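Local coordinates for cytoplasmic protein (Cryptococcus neoformans var. grubii serotype A, PDB 7LPO) that probably hydrolyses the beta-glucosidic bond of steryl glucosides, as a sterylglucosidase of glycoside hydrolase family 5, at residues T201-L206 with T210-F215; G302-L305 with A310-V313; H371-I376 with P384-T389. All coordinates share one frame; numbering follows the deposited sequence.

Overall arrangement
The three contacts form a triangle on one side of the chain's centre: interactions 1 and 2 have their centres about 16 Å apart, 1 and 3 about 15 Å, and 2 and 3 about 17 Å. Each pair touches directly. Leu206 CD2 of interaction 1 lies 3.2 Å from Gly302 O of interaction 2; Thr213 CG2 of interaction 1 meets Phe387 CE1 of interaction 3 at 3.9 Å; and Arg304 CG of interaction 2 lies 3.9 Å from Trp374 CZ3 of interaction 3. Helix 206-221 thus packs against both of the others. Interaction 1 is also the nearest to the chain's centre, at about 19 Å against about 32 Å for interactions 2 and 3.

Interaction 1. Residues T201-L206 with T210-F215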
loop_
_atom_site.group_PDB
_atom_site.type_symbol
_atom_site.label_atom_id
_atom_site.label_comp_id
_atom_site.label_asym_id
_atom_site.label_seq_id
_atom_site.Cartn_x
_atom_site.Cartn_y
_atom_site.Cartn_z
ATOM N N THR A 201 9.371 -11.046 5.244
ATOM C CA THR A 201 10.061 -12.249 4.780
ATOM C C THR A 201 9.114 -13.426 4.559
ATOM O O THR A 201 9.518 -14.434 3.960
ATOM C CB THR A 201 11.161 -12.672 5.774
ATOM O OG1 THR A 201 10.585 -13.150 7.001
ATOM C CG2 THR A 201 12.095 -11.505 6.069
ATOM N N ASN A 202 7.871 -13.334 5.034
ATOM C CA ASN A 202 6.916 -14.401 4.766
ATOM C C ASN A 202 6.734 -14.616 3.272
ATOM O O ASN A 202 6.464 -15.738 2.844
ATOM C CB ASN A 202 5.590 -14.097 5.462
ATOM C CG ASN A 202 5.624 -14.462 6.951
ATOM O OD1 ASN A 202 5.997 -15.568 7.319
ATOM N ND2 ASN A 202 5.265 -13.527 7.799
ATOM N N TYR A 203 6.942 -13.580 2.455
ATOM C CA TYR A 203 6.838 -13.759 1.005
ATOM C C TYR A 203 7.823 -14.797 0.479
ATOM O O TYR A 203 7.585 -15.386 -0.583
ATOM C CB TYR A 203 7.077 -12.440 0.257
ATOM C CG TYR A 203 5.914 -11.475 0.282
ATOM C CD1 TYR A 203 4.687 -11.800 -0.307
ATOM C CD2 TYR A 203 6.045 -10.233 0.878
ATOM C CE1 TYR A 203 3.619 -10.914 -0.284
ATOM C CE2 TYR A 203 4.992 -9.338 0.901
ATOM C CZ TYR A 203 3.776 -9.682 0.333
ATOM O OH TYR A 203 2.731 -8.776 0.382
ATOM N N THR A 204 8.920 -15.033 1.192
ATOM C CA THR A 204 9.940 -15.984 0.774
ATOM C C THR A 204 10.056 -17.147 1.753
ATOM O O THR A 204 11.117 -17.759 1.873
ATOM C CB THR A 204 11.297 -15.292 0.595
ATOM O OG1 THR A 204 11.691 -14.622 1.795
ATOM C CG2 THR A 204 11.233 -14.257 -0.535
ATOM N N HIS A 205 8.972 -17.463 2.452
ATOM C CA HIS A 205 8.845 -18.727 3.159
ATOM C C HIS A 205 7.790 -19.585 2.470
ATOM O O HIS A 205 7.049 -19.125 1.598
ATOM C CB HIS A 205 8.495 -18.501 4.626
ATOM C CG HIS A 205 9.656 -18.075 5.469
ATOM N ND1 HIS A 205 10.303 -16.876 5.285
ATOM C CD2 HIS A 205 10.276 -18.677 6.514
ATOM C CE1 HIS A 205 11.265 -16.748 6.182
ATOM N NE2 HIS A 205 11.269 -17.828 6.940
ATOM N N LEU A 206 7.699 -20.837 2.911
ATOM C CA LEU A 206 7.084 -21.885 2.097
ATOM C C LEU A 206 5.598 -21.643 1.836
ATOM O O LEU A 206 5.097 -21.935 0.742
ATOM C CB LEU A 206 7.295 -23.240 2.774
ATOM C CG LEU A 206 6.596 -24.443 2.132
ATOM C CD1 LEU A 206 7.035 -24.567 0.691
ATOM C CD2 LEU A 206 6.874 -25.747 2.881
ATOM N N THR A 210 4.247 -21.167 -1.915
ATOM C CA THR A 210 3.313 -22.087 -2.548
ATOM C C THR A 210 2.059 -21.358 -2.998
ATOM O O THR A 210 1.654 -21.460 -4.162
ATOM C CB THR A 210 2.951 -23.216 -1.582
ATOM O OG1 THR A 210 4.134 -23.945 -1.253
ATOM C CG2 THR A 210 1.927 -24.161 -2.206
ATOM N N ILE A 211 1.447 -20.601 -2.087
ATOM C CA ILE A 211 0.111 -20.074 -2.331
ATOM C C ILE A 211 0.127 -19.095 -3.492
ATOM O O ILE A 211 -0.771 -19.112 -4.339
ATOM C CB ILE A 211 -0.448 -19.429 -1.050
ATOM C CG1 ILE A 211 -0.762 -20.510 -0.018
ATOM C CG2 ILE A 211 -1.711 -18.630 -1.360
ATOM C CD1 ILE A 211 -0.961 -19.977 1.398
ATOM N N TRP A 212 1.140 -18.222 -3.546
ATOM C CA TRP A 212 1.218 -17.255 -4.632
ATOM C C TRP A 212 1.505 -17.929 -5.968
ATOM O O TRP A 212 1.033 -17.457 -7.005
ATOM C CB TRP A 212 2.282 -16.209 -4.317
ATOM C CG TRP A 212 1.856 -15.204 -3.311
ATOM C CD1 TRP A 212 2.373 -15.029 -2.069
ATOM C CD2 TRP A 212 0.808 -14.233 -3.455
ATOM N NE1 TRP A 212 1.721 -13.999 -1.428
ATOM C CE2 TRP A 212 0.753 -13.497 -2.256
ATOM C CE3 TRP A 212 -0.088 -13.914 -4.483
ATOM C CZ2 TRP A 212 -0.152 -12.456 -2.054
ATOM C CZ3 TRP A 212 -0.983 -12.879 -4.284
ATOM C CH2 TRP A 212 -1.011 -12.162 -3.076
ATOM N N THR A 213 2.272 -19.021 -5.973
ATOM C CA THR A 213 2.483 -19.766 -7.212
ATOM C C THR A 213 1.171 -20.381 -7.698
ATOM O O THR A 213 0.880 -20.375 -8.902
ATOM C CB THR A 213 3.546 -20.846 -6.994
ATOM O OG1 THR A 213 4.775 -20.255 -6.557
ATOM C CG2 THR A 213 3.828 -21.620 -8.267
ATOM N N PHE A 214 0.369 -20.911 -6.766
ATOM C CA PHE A 214 -0.983 -21.357 -7.085
ATOM C C PHE A 214 -1.799 -20.216 -7.688
ATOM O O PHE A 214 -2.351 -20.337 -8.786
ATOM C CB PHE A 214 -1.674 -21.891 -5.815
ATOM C CG PHE A 214 -1.212 -23.257 -5.357
ATOM C CD1 PHE A 214 -0.387 -24.050 -6.131
ATOM C CD2 PHE A 214 -1.642 -23.759 -4.133
ATOM C CE1 PHE A 214 -0.004 -25.325 -5.699
ATOM C CE2 PHE A 214 -1.249 -25.028 -3.691
ATOM C CZ PHE A 214 -0.432 -25.807 -4.471
ATOM N N PHE A 215 -1.868 -19.088 -6.973
ATOM C CA PHE A 215 -2.760 -17.992 -7.355
ATOM C C PHE A 215 -2.507 -17.514 -8.781
ATOM O O PHE A 215 -3.449 -17.338 -9.562
ATOM C CB PHE A 215 -2.593 -16.833 -6.368
ATOM C CG PHE A 215 -3.605 -15.725 -6.535
ATOM C CD1 PHE A 215 -4.881 -15.842 -5.995
ATOM C CD2 PHE A 215 -3.276 -14.558 -7.213
ATOM C CE1 PHE A 215 -5.806 -14.833 -6.128
ATOM C CE2 PHE A 215 -4.208 -13.540 -7.349
ATOM C CZ PHE A 215 -5.481 -13.687 -6.795
#
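With chi1 of Thr210 at -62°, OG1 stands beside its own backbone N, and both point back at the carbonyl of Leu206. Tyr203 and Trp212 adopt the corresponding rotamer, each CG anti to the carbonyl carbon, and their rings meet. Two donors of Thr210 grip Leu206 O: Thr210 N lies 2.9 Å from Leu206 O, and Thr210 OG1 lies 3.0 Å from the same oxygen. They arrive on opposite faces of the carbonyl plane, both tilted from it. The first is the backbone bond of a helical turn, with an N-H...O angle of 150°; the second adds a side-chain bond to that turn. The Leu206 side chain runs beside that of Thr210, its CD1 3.5 Å from Thr210 OG1.

The aromatic pair is oblique, neither stacked nor edge-to-face: the Tyr203 ring and the five-membered ring of Trp212 have planes 39° apart. Trp212 NE1 lies at the edge of the tyrosine ring, 3.8 Å from Tyr203 CE1. The polar ends are engaged elsewhere, NE1 with Asn208 OD1 and the tyrosine OH with the backbone N of Val146, and the rings themselves are in oblique packing contact. Just before the helix, at its N-cap position, His205 turns ND1 back to Thr201 O at 2.9 Å, above the carbonyl plane, while Thr204 N reaches Thr201 O from the opposite face.

The Leu206-Thr210 bonds belong to the first turn of helix 206-221, and the Tyr203-Trp212 contact lays the preceding 3-10 turn against that helix. Further along, Phe214 packs on helix 232-254; Trp368 of helix 367-370 bonds to Thr210 OG1, and Trp147, in the loop after strand 137-143, meets Trp212 edge-to-face.

Interaction 2. Residues G302-L305 with A310-V313; sequences GMRL and AQDV
Gln311 OE1 is met by two atoms of one arginine: Arg304 CD lies 3.4 Å from Gln311 OE1, and Arg304 NH1 lies 3.5 Å from it. Both are close contacts and not hydrogen bonds. The oxygen sits at the edge of the guanidinium, whose NH2 bonds instead to Ser379 O. Arg304 extends straight from CG to NE and crosses the glutamine at about a right angle, the two flat groups inclined by 60°. A bend at chi2 of Gln311 (-71°) lays its amide across Arg304 and the CB-CG part against Leu305.

Leu305 supplies the apolar half of the contact. Its CD2 approaches the glutamine chain obliquely, 3.7 Å from Gln311 CG, while the other branch, CD1, reaches Val313 CG1 at 4.4 Å. Ile331 of strand 322-331 touches both Leu305 and Val313, so the apolar layer continues onto the next strand.

Short helix 299-306 leads through a turn into strand 311-319 and packs on it. That strand is the middle one of a three-stranded antiparallel sheet, flanked by strands 294-295 and 322-331, and the contact is a helix packed on the sheet strand that follows it in the chain.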
loop_
_atom_site.group_PDB
_atom_site.type_symbol
_atom_site.label_atom_id
_atom_site.label_comp_id
_atom_site.label_asym_id
_atom_site.label_seq_id
_atom_site.Cartn_x
_atom_site.Cartn_y
_atom_site.Cartn_z
ATOM N N GLY A 302 13.081 -25.016 2.687
ATOM C CA GLY A 302 11.740 -24.821 3.211
ATOM C C GLY A 302 10.813 -25.979 2.892
ATOM O O GLY A 302 9.960 -26.343 3.707
ATOM N N MET A 303 10.965 -26.566 1.700
ATOM C CA MET A 303 10.201 -27.754 1.339
ATOM C C MET A 303 10.557 -28.934 2.239
ATOM O O MET A 303 9.670 -29.668 2.687
ATOM C CB MET A 303 10.453 -28.105 -0.127
ATOM C CG MET A 303 9.866 -27.104 -1.125
ATOM S SD MET A 303 10.419 -27.396 -2.825
ATOM C CE MET A 303 9.737 -25.956 -3.651
ATOM N N ARG A 304 11.848 -29.143 2.504
ATOM C CA ARG A 304 12.235 -30.196 3.440
ATOM C C ARG A 304 11.647 -29.937 4.816
ATOM O O ARG A 304 11.173 -30.864 5.485
ATOM C CB ARG A 304 13.753 -30.297 3.541
ATOM C CG ARG A 304 14.435 -30.818 2.288
ATOM C CD ARG A 304 15.907 -30.473 2.338
ATOM N NE ARG A 304 16.621 -30.853 1.124
ATOM C CZ ARG A 304 17.761 -30.296 0.729
ATOM N NH1 ARG A 304 18.308 -29.325 1.451
ATOM N NH2 ARG A 304 18.347 -30.709 -0.390
ATOM N N LEU A 305 11.681 -28.681 5.261
ATOM C CA LEU A 305 11.053 -28.332 6.529
ATOM C C LEU A 305 9.558 -28.620 6.493
ATOM O O LEU A 305 8.980 -29.094 7.474
ATOM C CB LEU A 305 11.308 -26.852 6.840
ATOM C CG LEU A 305 12.728 -26.474 7.271
ATOM C CD1 LEU A 305 12.888 -24.944 7.317
ATOM C CD2 LEU A 305 13.063 -27.065 8.615
ATOM N N ALA A 310 14.281 -31.529 9.957
ATOM C CA ALA A 310 15.062 -30.450 10.540
ATOM C C ALA A 310 16.088 -29.926 9.545
ATOM O O ALA A 310 16.657 -30.683 8.749
ATOM C CB ALA A 310 15.763 -30.938 11.810
ATOM N N GLN A 311 16.303 -28.613 9.577
ATOM C CA GLN A 311 17.273 -27.967 8.703
ATOM C C GLN A 311 18.027 -26.900 9.481
ATOM O O GLN A 311 17.500 -26.298 10.418
ATOM C CB GLN A 311 16.611 -27.330 7.466
ATOM C CG GLN A 311 15.903 -28.312 6.553
ATOM C CD GLN A 311 16.862 -29.194 5.785
ATOM O OE1 GLN A 311 17.464 -28.767 4.806
ATOM N NE2 GLN A 311 16.988 -30.439 6.212
ATOM N N ASP A 312 19.270 -26.676 9.081
ATOM C CA ASP A 312 20.126 -25.634 9.633
ATOM C C ASP A 312 20.181 -24.503 8.612
ATOM O O ASP A 312 20.846 -24.629 7.581
ATOM C CB ASP A 312 21.516 -26.191 9.923
ATOM C CG ASP A 312 22.355 -25.256 10.766
ATOM O OD1 ASP A 312 21.771 -24.494 11.572
ATOM O OD2 ASP A 312 23.601 -25.288 10.628
ATOM N N VAL A 313 19.488 -23.406 8.892
ATOM C CA VAL A 313 19.265 -22.363 7.897
ATOM C C VAL A 313 20.078 -21.124 8.232
ATOM O O VAL A 313 20.343 -20.821 9.398
ATOM C CB VAL A 313 17.767 -22.004 7.783
ATOM C CG1 VAL A 313 16.935 -23.268 7.625
ATOM C CG2 VAL A 313 17.302 -21.212 8.989
#

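Interaction 3. Residues H371-I376 with P384-T389; sequences HGVWEI and PDYFST
A Schellman motif ends helix 367-370, and the residues that leave it, with His371 just before the turn, form one side of this contact. Gly372 is the C' residue, with a positive phi of 85°; Val373 N returns to Trp368 O, and Gly372 N to Ala369 O. The turn delivers Val373 to the ring of Tyr386.

The contact is a CH-pi interaction. Val373 CG2, the branch beside the backbone N, sits over one face of the Tyr386 ring, 3.6 Å from the centroid and 21° off the ring normal. It is shifted toward one rim, so that Val373 CG2 comes closest to Tyr386 CD2, at 3.4 Å. The ring of Tyr386 reaches across because its CG is anti to the backbone N (chi1 -178°). Beyond the ring, Tyr386 OH lies 3.8 Å from His371 CB, a packing contact; the hydroxyl bonds to Tyr221 O. The His371 ring is fixed at both nitrogens, ND1 to Ile367 O and NE2 to Lys224 N, consistent with a neutral imidazole protonated on ND1.

Tyr386 is also wedged against its own neighbour: its CD2 lies 3.5 Å above the plane of the Phe387 ring, over the centre, while Phe387 CD2 lies in the plane of the tyrosine at its edge. Phe387 in turn meets Trp368 edge-to-face. The backbone here is turned by Asp385 O, which accepts Ser388 N at 2.9 Å and Ser388 OG at 2.8 Å, the latter in the carbonyl plane on a lone pair.

The weakly bonded strand 374-375, within the first segment, pairs antiparallel with strand 380-381, which lies between the segments, and the backbone of Val373 bonds to Leu382 and Arg383. The CH-pi contact thus joins the two chain ends flanking a short beta-hairpin, just after a Schellman-capped helix.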
loop_
_atom_site.group_PDB
_atom_site.type_symbol
_atom_site.label_atom_id
_atom_site.label_comp_id
_atom_site.label_asym_id
_atom_site.label_seq_id
_atom_site.Cartn_x
_atom_site.Cartn_y
_atom_site.Cartn_z
ATOM N N HIS A 371 4.931 -32.926 -8.036
ATOM C CA HIS A 371 5.105 -32.507 -9.415
ATOM C C HIS A 371 6.526 -32.742 -9.912
ATOM O O HIS A 371 6.879 -32.266 -10.993
ATOM C CB HIS A 371 4.714 -31.032 -9.563
ATOM C CG HIS A 371 3.235 -30.815 -9.575
ATOM N ND1 HIS A 371 2.495 -30.672 -8.420
ATOM C CD2 HIS A 371 2.347 -30.781 -10.598
ATOM C CE1 HIS A 371 1.218 -30.535 -8.734
ATOM N NE2 HIS A 371 1.103 -30.589 -10.049
ATOM N N GLY A 372 7.344 -33.470 -9.151
ATOM C CA GLY A 372 8.666 -33.847 -9.605
ATOM C C GLY A 372 9.754 -32.823 -9.378
ATOM O O GLY A 372 10.839 -32.967 -9.953
ATOM N N VAL A 373 9.509 -31.795 -8.564
ATOM C CA VAL A 373 10.543 -30.799 -8.307
ATOM C C VAL A 373 11.675 -31.402 -7.488
ATOM O O VAL A 373 12.852 -31.110 -7.730
ATOM C CB VAL A 373 9.936 -29.565 -7.614
ATOM C CG1 VAL A 373 11.033 -28.576 -7.189
ATOM C CG2 VAL A 373 8.930 -28.895 -8.539
ATOM N N TRP A 374 11.348 -32.229 -6.493
ATOM C CA TRP A 374 12.373 -32.862 -5.678
ATOM C C TRP A 374 11.897 -34.232 -5.226
ATOM O O TRP A 374 10.714 -34.565 -5.310
ATOM C CB TRP A 374 12.759 -31.992 -4.476
ATOM C CG TRP A 374 11.703 -31.753 -3.446
ATOM C CD1 TRP A 374 10.546 -31.048 -3.606
ATOM C CD2 TRP A 374 11.723 -32.183 -2.075
ATOM N NE1 TRP A 374 9.842 -31.021 -2.425
ATOM C CE2 TRP A 374 10.544 -31.706 -1.469
ATOM C CE3 TRP A 374 12.624 -32.919 -1.303
ATOM C CZ2 TRP A 374 10.241 -31.943 -0.133
ATOM C CZ3 TRP A 374 12.318 -33.159 0.024
ATOM C CH2 TRP A 374 11.135 -32.675 0.595
ATOM N N GLU A 375 12.846 -35.018 -4.728
ATOM C CA GLU A 375 12.611 -36.390 -4.297
ATOM C C GLU A 375 12.716 -36.462 -2.782
ATOM O O GLU A 375 13.792 -36.226 -2.223
ATOM C CB GLU A 375 13.617 -37.341 -4.943
ATOM C CG GLU A 375 13.396 -38.796 -4.566
ATOM C CD GLU A 375 14.360 -39.735 -5.263
ATOM O OE1 GLU A 375 15.478 -39.298 -5.607
ATOM O OE2 GLU A 375 13.996 -40.915 -5.463
ATOM N N ILE A 376 11.611 -36.832 -2.128
ATOM C CA ILE A 376 11.546 -36.794 -0.669
ATOM C C ILE A 376 12.465 -37.839 -0.042
ATOM O O ILE A 376 13.076 -37.591 1.005
ATOM C CB ILE A 376 10.089 -36.979 -0.201
ATOM C CG1 ILE A 376 9.290 -35.692 -0.436
ATOM C CG2 ILE A 376 10.050 -37.382 1.264
ATOM C CD1 ILE A 376 7.795 -35.873 -0.335
ATOM N N PRO A 384 15.971 -27.886 -10.344
ATOM C CA PRO A 384 16.253 -26.603 -9.670
ATOM C C PRO A 384 15.686 -25.384 -10.393
ATOM O O PRO A 384 15.368 -24.381 -9.739
ATOM C CB PRO A 384 17.790 -26.549 -9.614
ATOM C CG PRO A 384 18.270 -27.945 -9.961
ATOM C CD PRO A 384 17.185 -28.615 -10.756
ATOM N N ASP A 385 15.556 -25.433 -11.715
ATOM C CA ASP A 385 15.058 -24.308 -12.500
ATOM C C ASP A 385 13.586 -24.455 -12.881
ATOM O O ASP A 385 13.095 -23.702 -13.730
ATOM C CB ASP A 385 15.903 -24.147 -13.763
ATOM C CG ASP A 385 15.787 -25.345 -14.690
ATOM O OD1 ASP A 385 15.484 -26.461 -14.201
ATOM O OD2 ASP A 385 15.994 -25.174 -15.908
ATOM N N TYR A 386 12.875 -25.389 -12.260
ATOM C CA TYR A 386 11.484 -25.694 -12.580
ATOM C C TYR A 386 10.623 -24.461 -12.810
ATOM O O TYR A 386 9.826 -24.429 -13.757
ATOM C CB TYR A 386 10.891 -26.526 -11.442
ATOM C CG TYR A 386 9.465 -26.975 -11.625
ATOM C CD1 TYR A 386 9.141 -27.961 -12.554
ATOM C CD2 TYR A 386 8.442 -26.448 -10.847
ATOM C CE1 TYR A 386 7.832 -28.393 -12.719
ATOM C CE2 TYR A 386 7.126 -26.885 -11.004
ATOM C CZ TYR A 386 6.838 -27.850 -11.943
ATOM O OH TYR A 386 5.551 -28.272 -12.108
ATOM N N PHE A 387 10.767 -23.453 -11.950
ATOM C CA PHE A 387 9.889 -22.291 -11.976
ATOM C C PHE A 387 10.405 -21.151 -12.854
ATOM O O PHE A 387 9.710 -20.142 -13.002
ATOM C CB PHE A 387 9.675 -21.771 -10.556
ATOM C CG PHE A 387 8.996 -22.751 -9.635
ATOM C CD1 PHE A 387 7.615 -22.880 -9.626
ATOM C CD2 PHE A 387 9.737 -23.526 -8.757
ATOM C CE1 PHE A 387 6.982 -23.776 -8.748
ATOM C CE2 PHE A 387 9.114 -24.416 -7.884
ATOM C CZ PHE A 387 7.732 -24.533 -7.877
ATOM N N SER A 388 11.589 -21.276 -13.444
ATOM C CA SER A 388 12.139 -20.205 -14.269
ATOM C C SER A 388 11.684 -20.267 -15.723
ATOM O O SER A 388 11.889 -19.297 -16.464
ATOM C CB SER A 388 13.668 -20.243 -14.230
ATOM O OG SER A 388 14.155 -21.421 -14.850
ATOM N N THR A 389 11.085 -21.375 -16.142
ATOM C CA THR A 389 10.657 -21.580 -17.516
ATOM C C THR A 389 9.283 -22.245 -17.478
ATOM O O THR A 389 8.689 -22.416 -16.413
ATOM C CB THR A 389 11.677 -22.440 -18.283
ATOM O OG1 THR A 389 11.862 -23.695 -17.607
ATOM C CG2 THR A 389 13.035 -21.730 -18.390
#